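PDB 3W0E: elastase inhibitor AFUEI from Aspergillus fumigatus Af293, which inhibits the serine-type elastase of its own fungus non-competitively with a nanomolar inhibition constant, and also acts on human leukocyte elastase. Local coordinates for residues L29-P39 / S50-E58. Residues are numbered along the deposited sequence; the frame is centred on the assembly and turned at random.
Sequences LQSNPIRVLHP and SRLNIQVNE
Asn-53 OD1 is gripped by the guanidinium of Arg-35: NE reaches it at 2.8 Å, close to the guanidinium plane and almost in line with the amide C=O, while NH2 adds a weak bond at 3.0 Å. Asparagine suits this place because its amide can serve both sides, ND2 turning to His-66 O and to the C-terminal carboxylate of Ala-68. The guanidinium of Arg-51 lies flat against that of Arg-35, centres 3.5 Å apart and planes 20° from parallel. Both arginines run out with CG anti to the backbone N and turn about the CG-CD bond (chi3 67° in Arg-35, 55° in Arg-51), which brings the two flat groups together. The like charges are probably offset by Ala-68 OXT, salt-bridged to Arg-51 NE.

Beneath these groups, strands 34-37 and 52-56 pair in parallel, as the outermost and the central strand of the chain's own three-stranded mixed sheet in this I78-family inhibitor, a member of the CI-2 clan. Arg-35 bonds through N to Leu-52 O and through O to Ile-54 N; Leu-37 repeats the pattern with Ile-54 O and Val-56 N. Pro-33 offers only its carbonyl, to Leu-52 N at 3.0 Å.

The opposite face carries branched apolar residues, fitted to the core beneath helix 2-15. Ile-34 CG2 lies beside Ile-54 CG1 at 4.1 Å, and both side chains touch Tyr-21. Leu-29 crosses Leu-52 at about a right angle, CD1 to CD2, while Ser-31 is small enough for its CB to approach Leu-52 CB to 3.8 Å and send OG to Glu-8. On the arginine side, Leu-37 CD1 rests on Asn-53 CB at 3.9 Å, and Leu-37 also packs on Met-45 of the second subunit.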
ATOM      1  N   LEU A  29     -11.958   1.426 -13.665  1.00 29.88           N
ATOM      2  CA  LEU A  29     -11.019   2.259 -12.911  1.00 32.44           C
ATOM      3  C   LEU A  29     -10.371   3.324 -13.797  1.00 33.00           C
ATOM      4  O   LEU A  29      -9.923   3.036 -14.912  1.00 35.89           O
ATOM      5  CB  LEU A  29      -9.949   1.395 -12.244  1.00 27.14           C
ATOM      6  CG  LEU A  29     -10.502   0.412 -11.213  1.00 26.31           C
ATOM      7  CD1 LEU A  29      -9.452  -0.645 -10.862  1.00 25.51           C
ATOM      8  CD2 LEU A  29     -10.965   1.153  -9.959  1.00 34.07           C
ATOM      9  N   GLN A  30     -10.328   4.555 -13.297  1.00 31.47           N
ATOM     10  CA  GLN A  30      -9.801   5.683 -14.064  1.00 35.56           C
ATOM     11  C   GLN A  30      -8.346   6.020 -13.706  1.00 33.66           C
ATOM     12  O   GLN A  30      -7.701   6.827 -14.375  1.00 27.88           O
ATOM     13  CB  GLN A  30     -10.702   6.908 -13.868  1.00 37.21           C
ATOM     14  CG  GLN A  30     -12.199   6.570 -13.909  1.00 44.86           C
ATOM     15  CD  GLN A  30     -13.060   7.575 -13.148  1.00 55.51           C
ATOM     16  OE1 GLN A  30     -12.753   8.770 -13.103  1.00 54.24           O
ATOM     17  NE2 GLN A  30     -14.142   7.090 -12.538  1.00 48.97           N
ATOM     18  N   SER A  31      -7.797   5.388 -12.678  1.00 31.10           N
ATOM     19  CA  SER A  31      -6.411   5.628 -12.299  1.00 26.49           C
ATOM     20  C   SER A  31      -5.452   5.274 -13.413  1.00 24.21           C
ATOM     21  O   SER A  31      -5.710   4.389 -14.176  1.00 27.62           O
ATOM     22  CB  SER A  31      -6.028   4.852 -11.044  1.00 26.59           C
ATOM     23  OG  SER A  31      -6.646   5.357  -9.892  1.00 31.15           O
ATOM     24  N   ASN A  32      -4.330   5.967 -13.475  1.00 24.38           N
ATOM     25  CA  ASN A  32      -3.294   5.659 -14.443  1.00 29.26           C
ATOM     26  C   ASN A  32      -1.917   6.037 -13.892  1.00 28.30           C
ATOM     27  O   ASN A  32      -1.666   7.186 -13.644  1.00 27.67           O
ATOM     28  CB  ASN A  32      -3.583   6.418 -15.745  1.00 31.82           C
ATOM     29  CG  ASN A  32      -2.647   6.045 -16.867  1.00 37.46           C
ATOM     30  OD1 ASN A  32      -2.560   6.736 -17.867  1.00 44.91           O
ATOM     31  ND2 ASN A  32      -1.929   4.978 -16.692  1.00 36.56           N
ATOM     32  N   PRO A  33      -1.034   5.083 -13.667  1.00 24.09           N
ATOM     33  CA  PRO A  33      -1.164   3.703 -14.127  1.00 25.91           C
ATOM     34  C   PRO A  33      -1.759   2.789 -13.094  1.00 23.92           C
ATOM     35  O   PRO A  33      -1.821   3.171 -11.957  1.00 16.97           O
ATOM     36  CB  PRO A  33       0.270   3.300 -14.341  1.00 23.42           C
ATOM     37  CG  PRO A  33       1.025   4.150 -13.425  1.00 25.91           C
ATOM     38  CD  PRO A  33       0.359   5.438 -13.403  1.00 22.56           C
ATOM     39  N   ILE A  34      -2.190   1.605 -13.520  1.00 18.36           N
ATOM     40  CA  ILE A  34      -2.691   0.599 -12.584  1.00 16.59           C
ATOM     41  C   ILE A  34      -1.783  -0.626 -12.715  1.00 16.59           C
ATOM     42  O   ILE A  34      -1.487  -1.077 -13.831  1.00 17.16           O
ATOM     43  CB  ILE A  34      -4.108   0.163 -12.942  1.00 19.42           C
ATOM     44  CG1 ILE A  34      -5.095   1.310 -12.733  1.00 19.66           C
ATOM     45  CG2 ILE A  34      -4.540  -1.029 -12.104  1.00 14.24           C
ATOM     46  CD1 ILE A  34      -6.452   1.033 -13.370  1.00 23.30           C
ATOM     47  N   ARG A  35      -1.326  -1.158 -11.588  1.00 12.81           N
ATOM     48  CA  ARG A  35      -0.460  -2.329 -11.587  1.00 15.62           C
ATOM     49  C   ARG A  35      -1.125  -3.426 -10.774  1.00 16.36           C
ATOM     50  O   ARG A  35      -1.630  -3.178  -9.683  1.00 15.56           O
ATOM     51  CB  ARG A  35       0.897  -2.000 -10.959  1.00 15.53           C
ATOM     52  CG  ARG A  35       1.789  -3.205 -10.709  1.00 17.12           C
ATOM     53  CD  ARG A  35       3.203  -2.752 -10.328  1.00 18.57           C
ATOM     54  NE  ARG A  35       3.216  -2.078  -9.037  1.00 19.68           N
ATOM     55  CZ  ARG A  35       4.302  -1.546  -8.485  1.00 22.03           C
ATOM     56  NH1 ARG A  35       5.457  -1.589  -9.134  1.00 21.66           N
ATOM     57  NH2 ARG A  35       4.221  -0.962  -7.298  1.00 20.39           N
ATOM     58  N   VAL A  36      -1.129  -4.643 -11.302  1.00 12.50           N
ATOM     59  CA  VAL A  36      -1.678  -5.765 -10.548  1.00 14.68           C
ATOM     60  C   VAL A  36      -0.531  -6.510  -9.838  1.00 14.13           C
ATOM     61  O   VAL A  36       0.454  -6.894 -10.473  1.00 20.37           O
ATOM     62  CB  VAL A  36      -2.496  -6.714 -11.462  1.00 17.85           C
ATOM     63  CG1 VAL A  36      -3.095  -7.862 -10.628  1.00 19.73           C
ATOM     64  CG2 VAL A  36      -3.623  -5.947 -12.135  1.00 17.33           C
ATOM     65  N   LEU A  37      -0.655  -6.701  -8.524  1.00 14.78           N
ATOM     66  CA  LEU A  37       0.382  -7.359  -7.750  1.00 11.82           C
ATOM     67  C   LEU A  37      -0.058  -8.792  -7.477  1.00 15.71           C
ATOM     68  O   LEU A  37      -1.067  -8.992  -6.830  1.00 16.90           O
ATOM     69  CB  LEU A  37       0.601  -6.626  -6.428  1.00 18.33           C
ATOM     70  CG  LEU A  37       1.134  -5.193  -6.584  1.00 14.52           C
ATOM     71  CD1 LEU A  37       1.347  -4.544  -5.239  1.00 19.10           C
ATOM     72  CD2 LEU A  37       2.443  -5.233  -7.392  1.00 17.87           C
ATOM     73  N   HIS A  38       0.696  -9.762  -7.996  1.00 16.73           N
ATOM     74  CA  HIS A  38       0.383 -11.187  -7.813  1.00 18.44           C
ATOM     75  C   HIS A  38       1.257 -11.810  -6.739  1.00 22.37           C
ATOM     76  O   HIS A  38       2.377 -11.363  -6.502  1.00 15.14           O
ATOM     77  CB  HIS A  38       0.610 -11.952  -9.114  1.00 18.47           C
ATOM     78  CG  HIS A  38      -0.162 -11.409 -10.270  1.00 21.03           C
ATOM     79  ND1 HIS A  38       0.346 -10.454 -11.125  1.00 22.25           N
ATOM     80  CD2 HIS A  38      -1.410 -11.686 -10.718  1.00 21.24           C
ATOM     81  CE1 HIS A  38      -0.551 -10.170 -12.050  1.00 20.05           C
ATOM     82  NE2 HIS A  38      -1.625 -10.906 -11.827  1.00 22.72           N
ATOM     83  N   PRO A  39       0.760 -12.881  -6.102  1.00 17.85           N
ATOM     84  CA  PRO A  39       1.525 -13.445  -4.991  1.00 21.09           C
ATOM     85  C   PRO A  39       2.868 -13.921  -5.495  1.00 20.79           C
ATOM     86  O   PRO A  39       2.936 -14.559  -6.551  1.00 25.28           O
ATOM     87  CB  PRO A  39       0.655 -14.622  -4.508  1.00 21.19           C
ATOM     88  CG  PRO A  39      -0.315 -14.876  -5.600  1.00 25.62           C
ATOM     89  CD  PRO A  39      -0.513 -13.585  -6.334  1.00 17.66           C
ATOM     90  N   SER A  50       0.632   8.257  -7.897  1.00 23.49           N
ATOM     91  CA  SER A  50      -0.461   8.186  -8.876  1.00 28.39           C
ATOM     92  C   SER A  50      -0.833   6.757  -9.277  1.00 26.38           C
ATOM     93  O   SER A  50      -1.833   6.542  -9.960  1.00 27.11           O
ATOM     94  CB  SER A  50      -0.092   8.962 -10.154  1.00 25.22           C
ATOM     95  OG  SER A  50       0.402  10.264  -9.861  1.00 36.56           O
ATOM     96  N   ARG A  51      -0.020   5.788  -8.877  1.00 19.34           N
ATOM     97  CA  ARG A  51      -0.203   4.410  -9.323  1.00 17.21           C
ATOM     98  C   ARG A  51      -1.112   3.619  -8.393  1.00 22.31           C
ATOM     99  O   ARG A  51      -0.879   3.547  -7.174  1.00 20.84           O
ATOM    100  CB  ARG A  51       1.155   3.714  -9.456  1.00 18.00           C
ATOM    101  CG  ARG A  51       1.065   2.234  -9.935  1.00 13.85           C
ATOM    102  CD  ARG A  51       2.415   1.739 -10.347  1.00 20.47           C
ATOM    103  NE  ARG A  51       3.389   1.914  -9.275  1.00 22.41           N
ATOM    104  CZ  ARG A  51       4.706   1.818  -9.427  1.00 21.42           C
ATOM    105  NH1 ARG A  51       5.226   1.515 -10.609  1.00 23.16           N
ATOM    106  NH2 ARG A  51       5.507   2.017  -8.381  1.00 23.90           N
ATOM    107  N   LEU A  52      -2.173   3.050  -8.959  1.00 15.73           N
ATOM    108  CA  LEU A  52      -3.067   2.225  -8.179  1.00 18.88           C
ATOM    109  C   LEU A  52      -2.566   0.791  -8.266  1.00 17.35           C
ATOM    110  O   LEU A  52      -2.401   0.246  -9.359  1.00 16.78           O
ATOM    111  CB  LEU A  52      -4.499   2.322  -8.690  1.00 16.49           C
ATOM    112  CG  LEU A  52      -5.490   1.376  -8.024  1.00 21.29           C
ATOM    113  CD1 LEU A  52      -5.501   1.566  -6.496  1.00 22.28           C
ATOM    114  CD2 LEU A  52      -6.884   1.592  -8.599  1.00 19.20           C
ATOM    115  N   ASN A  53      -2.313   0.195  -7.108  1.00 18.79           N
ATOM    116  CA  ASN A  53      -1.906  -1.203  -7.043  1.00 17.64           C
ATOM    117  C   ASN A  53      -3.067  -2.052  -6.590  1.00 14.48           C
ATOM    118  O   ASN A  53      -3.648  -1.816  -5.541  1.00 17.16           O
ATOM    119  CB  ASN A  53      -0.733  -1.393  -6.076  1.00 16.41           C
ATOM    120  CG  ASN A  53       0.498  -0.661  -6.513  1.00 14.65           C
ATOM    121  OD1 ASN A  53       1.185  -1.077  -7.444  1.00 18.48           O
ATOM    122  ND2 ASN A  53       0.786   0.454  -5.855  1.00 23.60           N
ATOM    123  N   ILE A  54      -3.419  -3.040  -7.404  1.00 18.94           N
ATOM    124  CA  ILE A  54      -4.478  -3.968  -7.055  1.00 14.72           C
ATOM    125  C   ILE A  54      -3.807  -5.289  -6.709  1.00 13.04           C
ATOM    126  O   ILE A  54      -3.159  -5.897  -7.558  1.00 13.59           O
ATOM    127  CB  ILE A  54      -5.407  -4.184  -8.243  1.00 15.76           C
ATOM    128  CG1 ILE A  54      -6.006  -2.843  -8.694  1.00 15.87           C
ATOM    129  CG2 ILE A  54      -6.509  -5.183  -7.880  1.00 16.65           C
ATOM    130  CD1 ILE A  54      -7.019  -2.285  -7.738  1.00 19.52           C
ATOM    131  N   GLN A  55      -3.946  -5.729  -5.469  1.00 15.36           N
ATOM    132  CA  GLN A  55      -3.265  -6.933  -5.045  1.00 17.86           C
ATOM    133  C   GLN A  55      -4.274  -8.062  -5.073  1.00 15.80           C
ATOM    134  O   GLN A  55      -5.368  -7.943  -4.496  1.00 15.80           O
ATOM    135  CB  GLN A  55      -2.697  -6.757  -3.634  1.00 21.52           C
ATOM    136  CG  GLN A  55      -1.754  -7.870  -3.223  1.00 25.81           C
ATOM    137  CD  GLN A  55      -0.723  -7.426  -2.195  1.00 26.89           C
ATOM    138  OE1 GLN A  55      -0.793  -6.317  -1.639  1.00 34.45           O
ATOM    139  NE2 GLN A  55       0.254  -8.287  -1.949  1.00 29.37           N
ATOM    140  N   VAL A  56      -3.918  -9.150  -5.750  1.00 13.87           N
ATOM    141  CA  VAL A  56      -4.830 -10.279  -5.867  1.00 16.06           C
ATOM    142  C   VAL A  56      -4.180 -11.526  -5.255  1.00 17.00           C
ATOM    143  O   VAL A  56      -2.954 -11.581  -5.038  1.00 14.86           O
ATOM    144  CB  VAL A  56      -5.250 -10.529  -7.352  1.00 12.60           C
ATOM    145  CG1 VAL A  56      -5.995  -9.314  -7.924  1.00 13.33           C
ATOM    146  CG2 VAL A  56      -4.029 -10.851  -8.217  1.00 14.12           C
ATOM    147  N   ASN A  57      -5.001 -12.516  -4.936  1.00 15.50           N
ATOM    148  CA  ASN A  57      -4.469 -13.827  -4.561  1.00 17.14           C
ATOM    149  C   ASN A  57      -4.211 -14.708  -5.775  1.00 18.85           C
ATOM    150  O   ASN A  57      -4.292 -14.248  -6.927  1.00 16.34           O
ATOM    151  CB  ASN A  57      -5.378 -14.534  -3.546  1.00 19.97           C
ATOM    152  CG  ASN A  57      -6.768 -14.816  -4.085  1.00 19.47           C
ATOM    153  OD1 ASN A  57      -6.991 -14.854  -5.304  1.00 16.89           O
ATOM    154  ND2 ASN A  57      -7.727 -15.027  -3.166  1.00 22.07           N
ATOM    155  N   GLU A  58      -3.893 -15.978  -5.529  1.00 14.92           N
ATOM    156  CA  GLU A  58      -3.541 -16.870  -6.624  1.00 18.55           C
ATOM    157  C   GLU A  58      -4.702 -17.154  -7.577  1.00 20.63           C
ATOM    158  O   GLU A  58      -4.506 -17.686  -8.680  1.00 22.36           O
ATOM    159  CB  GLU A  58      -2.927 -18.162  -6.079  1.00 26.95           C
ATOM    160  CG  GLU A  58      -1.430 -18.292  -6.388  1.00 33.84           C
ATOM    161  CD  GLU A  58      -0.600 -18.623  -5.162  1.00 39.50           C
ATOM    162  OE1 GLU A  58       0.595 -18.958  -5.326  1.00 37.17           O
ATOM    163  OE2 GLU A  58      -1.139 -18.542  -4.031  1.00 38.97           O
TER
HETATM  164  O   HOH W   1      -3.757   7.810 -11.083  1.00 24.93           O
HETATM  165  O   HOH W   2      -0.422 -10.635  -4.204  1.00 23.92           O